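PDB 3CSS: 6-phosphogluconolactonase from Leishmania braziliensis, which probably hydrolyses 6-phosphogluconolactone to 6-phosphogluconate, the second step in the oxidative stage of the pentose phosphate pathway. Local coordinates for residues F71-E76 / I107-A112; D103-D108 / Q131-K136; D124-V129 / K198-T203; P154-V159 / K206-Y211. All blocks are in the same frame, centred on the assembly; numbering follows the deposited sequence.

Contacts 1, 3 and 4 are buried and reach the central mixed sheet, whereas contact 2 is partly buried. Contacts 1 and 2 share Ile107, which meets strand 69-77 in the first and helix 123-140 in the second. Contact 3 uses the same helix, a few residues earlier, and lays it on strand 201-204, the neighbour of 69-77. Contact 4, centred about 17 Å from contact 1 but touching it through Val156 on Ile72, seats helix 206-211 against the approach to strand 158-162. The chemistry differs accordingly: a buried salt bridge in contact 1, a lysine-to-carbonyl bond beside a CH-pi contact in contact 2, apolar side chains in contact 3, and apolar packing around one bridging water in contact 4.

Contact 1 (F71-E76 / I107-A112); sequences FILGDE and IDRRAA
Glu76 OE2 is gripped end-on by both terminal nitrogens of Arg109: NH2 of Arg109 lies 2.8 Å from OE2 of Glu76, and NH1 of Arg109 lies 3.0 Å from the same oxygen. The two nitrogens arrive differently. NH2 takes the anti lone pair of OE2, the one facing away from OE1, while NH1 comes from above the carboxylate plane and makes a more bent bond (135° at the hydrogen). The oxygen stays near the guanidinium plane, yet the two flat groups stand 75° apart, and both N-H groups converge on one oxygen. OE2 also accepts from Phe88 N and OE1 from Asn87 N, which fixes the rotation of the carboxylate. Glu76 sits on strand 69-77 of the central mixed sheet, in the Rossmann-like alpha/beta fold of this family, and the salt bridge ties that strand to the connection entering helix 110-113. The Arg109 chain bends at chi2 (99°), bringing NE within 3.0 Å of Ile107 O; that oxygen lies in the guanidinium plane and helps set its orientation, as does Leu79 O, which accepts from NH1. Next to the charged pair, the tip of Ile107 fits between two strand side chains, CD1 of Ile107 lying 3.6 Å from CB of Glu76 and 3.9 Å from CD1 of Leu73. CD1 of Leu73 also reaches the edge of the guanidinium, 3.7 Å from NH2 of Arg109, and Phe88 touches both Leu73 and Arg109.

Contact 2 (D103-D108 / Q131-K136); sequences DVISID and QDYEVK. Unlike the reference sequence in segment 131-136: Val135 (reference Ala).
Tyr133 lays one ring face on Ile107, and CG1 of Ile107 stands 3.6 Å from the ring centroid, only 5° off the normal: a CH-pi contact almost exactly over the centre. CD1 of Ile107 continues across the same ring, 3.8 Å from CE2 of Tyr133. The ring reaches the loop because CG is anti to the backbone N of Tyr133 (chi1 -175°). At its edge, near the plane, comes the methyl CG2 of Ile105, 4.1 Å from CE1 of Tyr133. The hydroxyl passes beyond these side chains to Leu73 O on strand 69-77, and it also accepts from a water that links it to the carbonyl of Ile105. One turn later, Lys136 slides past Ile105 in the opposite direction, its CD 3.6 Å from CG2 of Ile105. A bend at chi3 then carries NZ of Lys136 to 2.7 Å from O of Ser106, which it meets from above the carbonyl plane; OG of Ser106 lies 2.9 Å from the same NZ. Helix 123-140 thus holds a connection whose Asp103 and Ile105 bond through the backbone to Phe71 of strand 69-77, an arrangement belonging to the helical layer over the sheet of a Rossmann-like alpha/beta fold.

Contact 3 (D124-V129 / K198-T203); sequences DGAWAV and KVWRVT
Ala126 presses its methyl against Trp200, CB of Ala126 lying 3.7 Å from CE3 of Trp200 and 4.1 Å from CB of Trp200. The first torsion, with CG anti to the carbonyl carbon (chi1 -84°), swings the indole toward the helix, and CE3 of its six-membered ring does the touching. Its polar end points elsewhere: NE1 donates to Asp118 O, and Phe190 meets the indole edge-to-face, so the ring is fixed from other sides as well. Two residues on, Val202 faces the helix again. With CG1 beside its own backbone N (chi1 -65°), Val202 directs this methyl at the next helical turn, where CG1 of Val202 lies 3.7 Å from O of Ala126 and 3.9 Å from CG1 of Val129. The two valine side chains cross at about a right angle. Arg201, between the two inward residues, points away from the helix; NE of Arg201 turns back to O of Val199 at 3.0 Å, while NH2 and NH1 bond to Pro197 O and Ser171 OG. Helix 123-140 therefore packs on strand 201-204, next to the edge strand 186-189 of the mixed sheet. The short axes approach to 8.2 Å at 35°, a close fit to which the small Ala126 contributes. Since the touching side-chain atoms are all carbons, aliphatic or aromatic, the two elements are held here by shape and burial of apolar surface, while the polar ends of Trp200 and Arg201 find their partners away from the helix segment.

Contact 4 (P154-V159 / K206-Y211); sequences PVVDIV and KTVIQY. Unlike the reference sequence in segment 206-211: Tyr211 (reference His).
The Tyr211 ring turns off from the contact although its backbone stays in it: O of Tyr211 lies 4.1 Å from CG1 of Val155, whereas the phenol carries CG2 of Thr207, four residues earlier, in plane at its edge and makes a cation-pi contact with Arg250. The side chain of Tyr211 also touches Val153. The apolar part of the interface is centred on Val208, whose two methyls diverge. CG1, anti to the backbone N (chi1 175°), lies 4.1 Å from CG2 of Val156, and CG2 of Val208 approaches CD of Pro154 to 4.3 Å. Helix 206-211 connects strand 201-204 to strand 214-219, and strand 214-219 runs parallel to 158-162 inside the central sheet; in this Rossmann-like alpha/beta fold the helix thus rests on the chain entering the neighbouring strand. Backbone bonds of Val156 with Lys213 and of Val159 with His214 join the two chains around the start of these strands. Between the segments a water is held by three bonds: it donates to O of Pro154 (2.8 Å) and to O of Val208 (2.7 Å) and accepts from N of Val156 (3.0 Å), so it joins the helix carbonyl to the end of strand 152-154 and to the loop after it. Farther along, CG1 of Val159 lies 4.4 Å from CG1 of Ile209.

Contact 1 (F71-E76 / I107-A112)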
loop_
_atom_site.group_PDB
_atom_site.type_symbol
_atom_site.label_atom_id
_atom_site.label_comp_id
_atom_site.label_asym_id
_atom_site.label_seq_id
_atom_site.Cartn_x
_atom_site.Cartn_y
_atom_site.Cartn_z
ATOM N N PHE A 71 11.969 -1.038 3.221
ATOM C CA PHE A 71 10.920 -1.094 2.199
ATOM C C PHE A 71 10.230 -2.459 2.193
ATOM O O PHE A 71 10.888 -3.519 2.210
ATOM C CB PHE A 71 11.493 -0.874 0.794
ATOM C CG PHE A 71 12.050 0.492 0.552
ATOM C CD1 PHE A 71 11.252 1.482 0.013
ATOM C CD2 PHE A 71 13.377 0.777 0.835
ATOM C CE1 PHE A 71 11.746 2.748 -0.240
ATOM C CE2 PHE A 71 13.893 2.052 0.593
ATOM C CZ PHE A 71 13.070 3.040 0.051
ATOM N N ILE A 72 8.910 -2.419 2.121
ATOM C CA ILE A 72 8.083 -3.589 1.874
ATOM C C ILE A 72 7.066 -3.240 0.799
ATOM O O ILE A 72 6.754 -2.071 0.583
ATOM C CB ILE A 72 7.370 -4.110 3.154
ATOM C CG1 ILE A 72 6.184 -3.219 3.571
ATOM C CG2 ILE A 72 8.397 -4.247 4.343
ATOM C CD1 ILE A 72 5.377 -3.801 4.766
ATOM N N LEU A 73 6.569 -4.263 0.114
ATOM C CA LEU A 73 5.477 -4.063 -0.835
ATOM C C LEU A 73 4.160 -4.235 -0.074
ATOM O O LEU A 73 3.890 -5.272 0.539
ATOM C CB LEU A 73 5.553 -5.066 -1.989
ATOM C CG LEU A 73 6.730 -4.949 -2.956
ATOM C CD1 LEU A 73 6.748 -6.189 -3.853
ATOM C CD2 LEU A 73 6.645 -3.679 -3.785
ATOM N N GLY A 74 3.336 -3.196 -0.085
ATOM C CA GLY A 74 2.016 -3.274 0.546
ATOM C C GLY A 74 1.011 -4.211 -0.129
ATOM O O GLY A 74 0.101 -4.708 0.517
ATOM N N ASP A 75 1.191 -4.443 -1.422
ATOM C CA ASP A 75 0.485 -5.476 -2.139
ATOM C C ASP A 75 1.264 -5.821 -3.379
ATOM O O ASP A 75 2.141 -5.064 -3.813
ATOM C CB ASP A 75 -0.950 -5.075 -2.487
ATOM C CG ASP A 75 -1.039 -4.050 -3.619
ATOM O OD1 ASP A 75 -0.598 -2.886 -3.435
ATOM O OD2 ASP A 75 -1.615 -4.391 -4.676
ATOM N N GLU A 76 0.955 -6.973 -3.946
ATOM C CA GLU A 76 1.700 -7.427 -5.118
ATOM C C GLU A 76 0.874 -8.336 -5.999
ATOM O O GLU A 76 0.068 -9.140 -5.528
ATOM C CB GLU A 76 3.022 -8.082 -4.693
ATOM C CG GLU A 76 3.890 -8.637 -5.827
ATOM C CD GLU A 76 4.358 -7.573 -6.824
ATOM O OE1 GLU A 76 3.498 -6.892 -7.424
ATOM O OE2 GLU A 76 5.593 -7.460 -7.046
ATOM N N ILE A 107 9.129 -10.619 -1.634
ATOM C CA ILE A 107 8.043 -11.596 -1.664
ATOM C C ILE A 107 8.481 -12.740 -2.575
ATOM O O ILE A 107 8.915 -12.507 -3.702
ATOM C CB ILE A 107 6.725 -10.996 -2.217
ATOM C CG1 ILE A 107 6.238 -9.844 -1.326
ATOM C CG2 ILE A 107 5.643 -12.074 -2.304
ATOM C CD1 ILE A 107 5.038 -9.069 -1.889
ATOM N N ASP A 108 8.354 -13.965 -2.079
ATOM C CA ASP A 108 8.623 -15.170 -2.857
ATOM C C ASP A 108 7.333 -15.621 -3.554
ATOM O O ASP A 108 6.431 -16.134 -2.905
ATOM C CB ASP A 108 9.161 -16.259 -1.921
ATOM C CG ASP A 108 9.584 -17.507 -2.645
ATOM O OD1 ASP A 108 9.490 -17.558 -3.893
ATOM O OD2 ASP A 108 10.022 -18.446 -1.946
ATOM N N ARG A 109 7.244 -15.425 -4.870
ATOM C CA ARG A 109 5.991 -15.685 -5.609
ATOM C C ARG A 109 5.874 -17.050 -6.223
ATOM O O ARG A 109 4.822 -17.396 -6.746
ATOM C CB ARG A 109 5.803 -14.708 -6.779
ATOM C CG ARG A 109 5.967 -13.276 -6.447
ATOM C CD ARG A 109 7.341 -12.783 -6.817
ATOM N NE ARG A 109 7.592 -11.514 -6.146
ATOM C CZ ARG A 109 7.144 -10.343 -6.578
ATOM N NH1 ARG A 109 6.430 -10.262 -7.684
ATOM N NH2 ARG A 109 7.411 -9.258 -5.877
ATOM N N ARG A 110 6.953 -17.821 -6.171
ATOM C CA ARG A 110 7.088 -19.106 -6.877
ATOM C C ARG A 110 5.915 -20.055 -6.681
ATOM O O ARG A 110 5.469 -20.726 -7.603
ATOM C CB ARG A 110 8.341 -19.831 -6.384
ATOM C CG ARG A 110 9.597 -19.603 -7.201
ATOM C CD ARG A 110 10.388 -20.890 -7.217
ATOM N NE ARG A 110 9.480 -22.014 -7.419
ATOM C CZ ARG A 110 9.179 -22.518 -8.609
ATOM N NH1 ARG A 110 9.746 -22.022 -9.699
ATOM N NH2 ARG A 110 8.328 -23.528 -8.706
ATOM N N ALA A 111 5.448 -20.154 -5.438
ATOM C CA ALA A 111 4.356 -21.088 -5.114
ATOM C C ALA A 111 3.048 -20.779 -5.868
ATOM O O ALA A 111 2.199 -21.659 -6.018
ATOM C CB ALA A 111 4.103 -21.113 -3.606
ATOM N N ALA A 112 2.899 -19.537 -6.334
ATOM C CA ALA A 112 1.686 -19.075 -7.021
ATOM C C ALA A 112 1.782 -19.011 -8.548
ATOM O O ALA A 112 0.761 -18.950 -9.215
ATOM C CB ALA A 112 1.283 -17.692 -6.484
#

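Contact 2 (D103-D108 / Q131-K136)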
loop_
_atom_site.group_PDB
_atom_site.type_symbol
_atom_site.label_atom_id
_atom_site.label_comp_id
_atom_site.label_asym_id
_atom_site.label_seq_id
_atom_site.Cartn_x
_atom_site.Cartn_y
_atom_site.Cartn_z
ATOM N N ASP A 103 17.789 -3.666 2.819
ATOM C CA ASP A 103 16.738 -2.738 3.238
ATOM C C ASP A 103 15.383 -3.014 2.586
ATOM O O ASP A 103 14.433 -2.262 2.804
ATOM C CB ASP A 103 17.152 -1.306 2.901
ATOM C CG ASP A 103 18.347 -0.842 3.690
ATOM O OD1 ASP A 103 18.434 -1.153 4.901
ATOM O OD2 ASP A 103 19.212 -0.179 3.090
ATOM N N VAL A 104 15.308 -4.070 1.781
ATOM C CA VAL A 104 14.101 -4.426 1.051
ATOM C C VAL A 104 13.670 -5.856 1.391
ATOM O O VAL A 104 14.443 -6.800 1.258
ATOM C CB VAL A 104 14.318 -4.300 -0.493
ATOM C CG1 VAL A 104 13.006 -4.552 -1.232
ATOM C CG2 VAL A 104 14.875 -2.942 -0.844
ATOM N N ILE A 105 12.425 -6.008 1.814
ATOM C CA ILE A 105 11.852 -7.314 2.097
ATOM C C ILE A 105 11.201 -7.863 0.830
ATOM O O ILE A 105 10.293 -7.243 0.260
ATOM C CB ILE A 105 10.840 -7.250 3.271
ATOM C CG1 ILE A 105 11.484 -6.609 4.513
ATOM C CG2 ILE A 105 10.296 -8.633 3.603
ATOM C CD1 ILE A 105 12.738 -7.276 5.010
ATOM N N SER A 106 11.680 -9.011 0.368
ATOM C CA SER A 106 11.177 -9.593 -0.869
ATOM C C SER A 106 9.987 -10.514 -0.622
ATOM O O SER A 106 9.854 -11.112 0.449
ATOM C CB SER A 106 12.288 -10.366 -1.584
ATOM O OG SER A 106 12.723 -11.461 -0.820
ATOM N N ILE A 107 9.129 -10.619 -1.634
ATOM C CA ILE A 107 8.043 -11.596 -1.664
ATOM C C ILE A 107 8.481 -12.740 -2.575
ATOM O O ILE A 107 8.915 -12.507 -3.702
ATOM C CB ILE A 107 6.725 -10.996 -2.217
ATOM C CG1 ILE A 107 6.238 -9.844 -1.326
ATOM C CG2 ILE A 107 5.643 -12.074 -2.304
ATOM C CD1 ILE A 107 5.038 -9.069 -1.889
ATOM N N ASP A 108 8.354 -13.965 -2.079
ATOM C CA ASP A 108 8.623 -15.170 -2.857
ATOM C C ASP A 108 7.333 -15.621 -3.554
ATOM O O ASP A 108 6.431 -16.134 -2.905
ATOM C CB ASP A 108 9.161 -16.259 -1.921
ATOM C CG ASP A 108 9.584 -17.507 -2.645
ATOM O OD1 ASP A 108 9.490 -17.558 -3.893
ATOM O OD2 ASP A 108 10.022 -18.446 -1.946
ATOM N N GLN A 131 1.363 -16.525 3.241
ATOM C CA GLN A 131 1.840 -17.087 4.504
ATOM C C GLN A 131 3.353 -16.945 4.675
ATOM O O GLN A 131 3.833 -16.568 5.744
ATOM C CB GLN A 131 1.406 -18.537 4.609
ATOM C CG GLN A 131 -0.096 -18.668 4.812
ATOM C CD GLN A 131 -0.505 -18.554 6.272
ATOM O OE1 GLN A 131 -1.024 -17.513 6.716
ATOM N NE2 GLN A 131 -0.293 -19.634 7.025
ATOM N N ASP A 132 4.096 -17.204 3.605
ATOM C CA ASP A 132 5.548 -17.032 3.621
ATOM C C ASP A 132 5.937 -15.558 3.822
ATOM O O ASP A 132 6.901 -15.249 4.536
ATOM C CB ASP A 132 6.173 -17.579 2.330
ATOM C CG ASP A 132 6.312 -19.110 2.328
ATOM O OD1 ASP A 132 6.037 -19.780 3.363
ATOM O OD2 ASP A 132 6.723 -19.650 1.269
ATOM N N TYR A 133 5.187 -14.657 3.195
ATOM C CA TYR A 133 5.465 -13.228 3.314
ATOM C C TYR A 133 5.145 -12.737 4.729
ATOM O O TYR A 133 5.892 -11.970 5.310
ATOM C CB TYR A 133 4.677 -12.447 2.246
ATOM C CG TYR A 133 4.947 -10.967 2.176
ATOM C CD1 TYR A 133 6.224 -10.439 2.366
ATOM C CD2 TYR A 133 3.922 -10.085 1.860
ATOM C CE1 TYR A 133 6.455 -9.070 2.293
ATOM C CE2 TYR A 133 4.156 -8.724 1.744
ATOM C CZ TYR A 133 5.410 -8.215 1.976
ATOM O OH TYR A 133 5.592 -6.848 1.884
ATOM N N GLU A 134 4.034 -13.203 5.288
ATOM C CA GLU A 134 3.671 -12.888 6.670
ATOM C C GLU A 134 4.752 -13.296 7.681
ATOM O O GLU A 134 5.098 -12.537 8.577
ATOM C CB GLU A 134 2.343 -13.549 7.024
ATOM C CG GLU A 134 2.003 -13.448 8.483
ATOM C CD GLU A 134 0.557 -13.788 8.780
ATOM O OE1 GLU A 134 -0.336 -13.405 7.994
ATOM O OE2 GLU A 134 0.332 -14.469 9.809
ATOM N N VAL A 135 5.262 -14.512 7.532
ATOM C CA VAL A 135 6.373 -14.998 8.352
ATOM C C VAL A 135 7.569 -14.048 8.255
ATOM O O VAL A 135 8.170 -13.670 9.277
ATOM C CB VAL A 135 6.788 -16.428 7.929
ATOM C CG1 VAL A 135 8.075 -16.831 8.633
ATOM C CG2 VAL A 135 5.667 -17.428 8.231
ATOM N N LYS A 136 7.895 -13.648 7.028
ATOM C CA LYS A 136 9.013 -12.742 6.796
ATOM C C LYS A 136 8.783 -11.394 7.479
ATOM O O LYS A 136 9.683 -10.864 8.121
ATOM C CB LYS A 136 9.261 -12.563 5.292
ATOM C CG LYS A 136 10.684 -12.446 4.923
ATOM C CD LYS A 136 10.874 -12.161 3.452
ATOM C CE LYS A 136 11.075 -13.417 2.627
ATOM N NZ LYS A 136 11.566 -13.065 1.274
HETATM O O HOH W 1 7.857 -6.761 -0.019
#

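Contact 3 (D124-V129 / K198-T203)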
loop_
_atom_site.group_PDB
_atom_site.type_symbol
_atom_site.label_atom_id
_atom_site.label_comp_id
_atom_site.label_asym_id
_atom_site.label_seq_id
_atom_site.Cartn_x
_atom_site.Cartn_y
_atom_site.Cartn_z
ATOM N N ASP A 124 -5.115 -21.332 -3.555
ATOM C CA ASP A 124 -4.198 -22.064 -2.653
ATOM C C ASP A 124 -2.739 -21.606 -2.760
ATOM O O ASP A 124 -2.025 -21.476 -1.742
ATOM C CB ASP A 124 -4.242 -23.570 -2.926
ATOM C CG ASP A 124 -5.528 -24.226 -2.459
ATOM O OD1 ASP A 124 -6.395 -23.550 -1.866
ATOM O OD2 ASP A 124 -5.661 -25.448 -2.694
ATOM N N GLY A 125 -2.327 -21.346 -4.004
ATOM C CA GLY A 125 -1.023 -20.768 -4.302
ATOM C C GLY A 125 -0.852 -19.358 -3.763
ATOM O O GLY A 125 0.218 -19.015 -3.263
ATOM N N ALA A 126 -1.893 -18.532 -3.883
ATOM C CA ALA A 126 -1.883 -17.189 -3.309
ATOM C C ALA A 126 -1.692 -17.234 -1.783
ATOM O O ALA A 126 -0.881 -16.496 -1.239
ATOM C CB ALA A 126 -3.182 -16.419 -3.694
ATOM N N TRP A 127 -2.438 -18.090 -1.096
ATOM C CA TRP A 127 -2.260 -18.266 0.350
ATOM C C TRP A 127 -0.858 -18.728 0.719
ATOM O O TRP A 127 -0.312 -18.276 1.718
ATOM C CB TRP A 127 -3.284 -19.243 0.926
ATOM C CG TRP A 127 -4.585 -18.605 1.370
ATOM C CD1 TRP A 127 -5.837 -18.934 0.955
ATOM C CD2 TRP A 127 -4.746 -17.542 2.323
ATOM N NE1 TRP A 127 -6.772 -18.144 1.585
ATOM C CE2 TRP A 127 -6.129 -17.275 2.425
ATOM C CE3 TRP A 127 -3.857 -16.782 3.098
ATOM C CZ2 TRP A 127 -6.640 -16.300 3.271
ATOM C CZ3 TRP A 127 -4.370 -15.811 3.935
ATOM C CH2 TRP A 127 -5.746 -15.573 4.011
ATOM N N ALA A 128 -0.286 -19.629 -0.072
ATOM C CA ALA A 128 1.066 -20.105 0.189
ATOM C C ALA A 128 2.057 -18.932 0.174
ATOM O O ALA A 128 2.901 -18.818 1.066
ATOM C CB ALA A 128 1.456 -21.168 -0.825
ATOM N N VAL A 129 1.933 -18.056 -0.828
ATOM C CA VAL A 129 2.771 -16.846 -0.921
ATOM C C VAL A 129 2.490 -15.871 0.241
ATOM O O VAL A 129 3.425 -15.367 0.859
ATOM C CB VAL A 129 2.596 -16.124 -2.284
ATOM C CG1 VAL A 129 3.379 -14.814 -2.315
ATOM C CG2 VAL A 129 3.019 -17.035 -3.429
ATOM N N LYS A 198 -5.403 -9.294 -14.403
ATOM C CA LYS A 198 -6.208 -10.401 -13.907
ATOM C C LYS A 198 -5.294 -11.505 -13.367
ATOM O O LYS A 198 -5.053 -12.521 -14.026
ATOM C CB LYS A 198 -7.100 -10.972 -15.020
ATOM C CG LYS A 198 -8.096 -9.982 -15.614
ATOM C CD LYS A 198 -9.026 -9.431 -14.559
ATOM C CE LYS A 198 -10.101 -8.535 -15.138
ATOM N NZ LYS A 198 -10.947 -7.975 -14.045
ATOM N N VAL A 199 -4.778 -11.291 -12.165
ATOM C CA VAL A 199 -3.861 -12.215 -11.522
ATOM C C VAL A 199 -4.102 -12.128 -10.028
ATOM O O VAL A 199 -4.420 -11.038 -9.506
ATOM C CB VAL A 199 -2.363 -11.868 -11.827
ATOM C CG1 VAL A 199 -2.004 -10.466 -11.368
ATOM C CG2 VAL A 199 -1.390 -12.931 -11.217
ATOM N N TRP A 200 -3.960 -13.262 -9.343
ATOM C CA TRP A 200 -4.075 -13.298 -7.887
ATOM C C TRP A 200 -3.082 -12.349 -7.235
ATOM O O TRP A 200 -2.013 -12.035 -7.806
ATOM C CB TRP A 200 -3.932 -14.730 -7.322
ATOM C CG TRP A 200 -5.221 -15.468 -7.354
ATOM C CD1 TRP A 200 -5.717 -16.214 -8.381
ATOM C CD2 TRP A 200 -6.209 -15.508 -6.316
ATOM N NE1 TRP A 200 -6.948 -16.714 -8.048
ATOM C CE2 TRP A 200 -7.281 -16.283 -6.789
ATOM C CE3 TRP A 200 -6.287 -14.962 -5.027
ATOM C CZ2 TRP A 200 -8.426 -16.513 -6.030
ATOM C CZ3 TRP A 200 -7.420 -15.188 -4.277
ATOM C CH2 TRP A 200 -8.470 -15.968 -4.773
ATOM N N ARG A 201 -3.477 -11.879 -6.055
ATOM C CA ARG A 201 -2.734 -10.897 -5.278
ATOM C C ARG A 201 -2.456 -11.360 -3.853
ATOM O O ARG A 201 -3.198 -12.164 -3.268
ATOM C CB ARG A 201 -3.500 -9.548 -5.178
ATOM C CG ARG A 201 -4.172 -9.072 -6.458
ATOM C CD ARG A 201 -3.169 -8.751 -7.539
ATOM N NE ARG A 201 -3.786 -8.219 -8.755
ATOM C CZ ARG A 201 -4.079 -6.935 -8.948
ATOM N NH1 ARG A 201 -3.812 -6.030 -8.025
ATOM N NH2 ARG A 201 -4.644 -6.550 -10.086
ATOM N N VAL A 202 -1.395 -10.802 -3.285
ATOM C CA VAL A 202 -1.253 -10.741 -1.846
ATOM C C VAL A 202 -1.310 -9.274 -1.439
ATOM O O VAL A 202 -0.949 -8.377 -2.225
ATOM C CB VAL A 202 0.031 -11.413 -1.335
ATOM C CG1 VAL A 202 -0.014 -12.914 -1.633
ATOM C CG2 VAL A 202 1.242 -10.804 -1.951
ATOM N N THR A 203 -1.791 -9.044 -0.222
ATOM C CA THR A 203 -1.959 -7.691 0.293
ATOM C C THR A 203 -1.754 -7.655 1.805
ATOM O O THR A 203 -2.113 -8.593 2.503
ATOM C CB THR A 203 -3.379 -7.124 -0.066
ATOM O OG1 THR A 203 -3.448 -5.741 0.298
ATOM C CG2 THR A 203 -4.505 -7.926 0.591
#

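Contact 4 (P154-V159 / K206-Y211)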
loop_
_atom_site.group_PDB
_atom_site.type_symbol
_atom_site.label_atom_id
_atom_site.label_comp_id
_atom_site.label_asym_id
_atom_site.label_seq_id
_atom_site.Cartn_x
_atom_site.Cartn_y
_atom_site.Cartn_z
ATOM N N PRO A 154 2.937 -6.289 12.343
ATOM C CA PRO A 154 4.031 -5.372 12.065
ATOM C C PRO A 154 3.507 -3.942 12.115
ATOM O O PRO A 154 2.381 -3.678 11.692
ATOM C CB PRO A 154 4.499 -5.769 10.661
ATOM C CG PRO A 154 3.347 -6.412 10.019
ATOM C CD PRO A 154 2.539 -7.052 11.142
ATOM N N VAL A 155 4.299 -3.053 12.709
ATOM C CA VAL A 155 3.948 -1.642 12.829
ATOM C C VAL A 155 4.685 -0.895 11.739
ATOM O O VAL A 155 5.912 -0.749 11.770
ATOM C CB VAL A 155 4.277 -1.078 14.224
ATOM C CG1 VAL A 155 3.927 0.399 14.290
ATOM C CG2 VAL A 155 3.529 -1.881 15.294
ATOM N N VAL A 156 3.929 -0.474 10.733
ATOM C CA VAL A 156 4.501 0.240 9.597
ATOM C C VAL A 156 4.462 1.744 9.874
ATOM O O VAL A 156 3.440 2.269 10.302
ATOM C CB VAL A 156 3.748 -0.126 8.304
ATOM C CG1 VAL A 156 4.289 0.667 7.130
ATOM C CG2 VAL A 156 3.830 -1.626 8.069
ATOM N N ASP A 157 5.555 2.451 9.604
ATOM C CA ASP A 157 5.580 3.914 9.801
ATOM C C ASP A 157 4.748 4.677 8.758
ATOM O O ASP A 157 3.949 5.565 9.099
ATOM C CB ASP A 157 7.017 4.449 9.812
ATOM C CG ASP A 157 7.794 3.975 11.018
ATOM O OD1 ASP A 157 7.535 4.515 12.115
ATOM O OD2 ASP A 157 8.603 3.041 10.874
ATOM N N ILE A 158 4.927 4.317 7.497
ATOM C CA ILE A 158 4.198 4.942 6.397
ATOM C C ILE A 158 3.721 3.884 5.421
ATOM O O ILE A 158 4.533 3.144 4.864
ATOM C CB ILE A 158 5.074 5.958 5.611
ATOM C CG1 ILE A 158 5.582 7.053 6.541
ATOM C CG2 ILE A 158 4.281 6.528 4.387
ATOM C CD1 ILE A 158 6.609 7.954 5.909
ATOM N N VAL A 159 2.403 3.823 5.234
ATOM C CA VAL A 159 1.782 3.006 4.193
ATOM C C VAL A 159 1.333 3.920 3.061
ATOM O O VAL A 159 0.464 4.779 3.248
ATOM C CB VAL A 159 0.579 2.151 4.707
ATOM C CG1 VAL A 159 -0.026 1.332 3.542
ATOM C CG2 VAL A 159 0.985 1.246 5.893
ATOM N N LYS A 206 -6.339 -5.160 6.218
ATOM C CA LYS A 206 -6.913 -3.956 6.821
ATOM C C LYS A 206 -6.259 -3.649 8.165
ATOM O O LYS A 206 -5.963 -2.502 8.471
ATOM C CB LYS A 206 -8.426 -4.114 7.001
ATOM C CG LYS A 206 -9.189 -4.215 5.711
ATOM C CD LYS A 206 -10.710 -4.245 5.912
ATOM C CE LYS A 206 -11.159 -5.430 6.710
ATOM N NZ LYS A 206 -12.661 -5.399 6.913
ATOM N N THR A 207 -6.060 -4.689 8.974
ATOM C CA THR A 207 -5.471 -4.555 10.316
ATOM C C THR A 207 -4.112 -3.871 10.289
ATOM O O THR A 207 -3.848 -2.941 11.056
ATOM C CB THR A 207 -5.333 -5.937 10.982
ATOM O OG1 THR A 207 -6.594 -6.612 10.928
ATOM C CG2 THR A 207 -4.920 -5.783 12.445
ATOM N N VAL A 208 -3.235 -4.337 9.409
ATOM C CA VAL A 208 -1.888 -3.757 9.318
ATOM C C VAL A 208 -2.011 -2.286 8.973
ATOM O O VAL A 208 -1.379 -1.427 9.579
ATOM C CB VAL A 208 -1.015 -4.474 8.282
ATOM C CG1 VAL A 208 0.324 -3.778 8.136
ATOM C CG2 VAL A 208 -0.814 -5.937 8.664
ATOM N N ILE A 209 -2.852 -1.987 7.989
ATOM C CA ILE A 209 -3.041 -0.594 7.568
ATOM C C ILE A 209 -3.585 0.279 8.705
ATOM O O ILE A 209 -3.138 1.418 8.899
ATOM C CB ILE A 209 -3.921 -0.537 6.286
ATOM C CG1 ILE A 209 -3.179 -1.230 5.149
ATOM C CG2 ILE A 209 -4.216 0.891 5.900
ATOM C CD1 ILE A 209 -4.027 -1.548 3.934
ATOM N N GLN A 210 -4.498 -0.286 9.492
ATOM C CA GLN A 210 -5.141 0.419 10.597
ATOM C C GLN A 210 -4.243 0.596 11.843
ATOM O O GLN A 210 -4.595 1.359 12.744
ATOM C CB GLN A 210 -6.448 -0.282 10.960
ATOM C CG GLN A 210 -7.509 -0.136 9.885
ATOM C CD GLN A 210 -8.729 -0.978 10.146
ATOM O OE1 GLN A 210 -8.630 -2.016 10.803
ATOM N NE2 GLN A 210 -9.881 -0.563 9.622
ATOM N N TYR A 211 -3.131 -0.136 11.903
ATOM C CA TYR A 211 -2.138 0.037 12.953
ATOM C C TYR A 211 -0.904 0.851 12.503
ATOM O O TYR A 211 -0.013 1.136 13.322
ATOM C CB TYR A 211 -1.704 -1.313 13.483
ATOM C CG TYR A 211 -2.650 -1.903 14.494
ATOM C CD1 TYR A 211 -3.382 -3.043 14.224
ATOM C CD2 TYR A 211 -2.789 -1.318 15.743
ATOM C CE1 TYR A 211 -4.231 -3.587 15.172
ATOM C CE2 TYR A 211 -3.642 -1.851 16.706
ATOM C CZ TYR A 211 -4.364 -2.992 16.414
ATOM O OH TYR A 211 -5.218 -3.533 17.372
HETATM O O HOH W 2 1.111 -1.392 10.743
#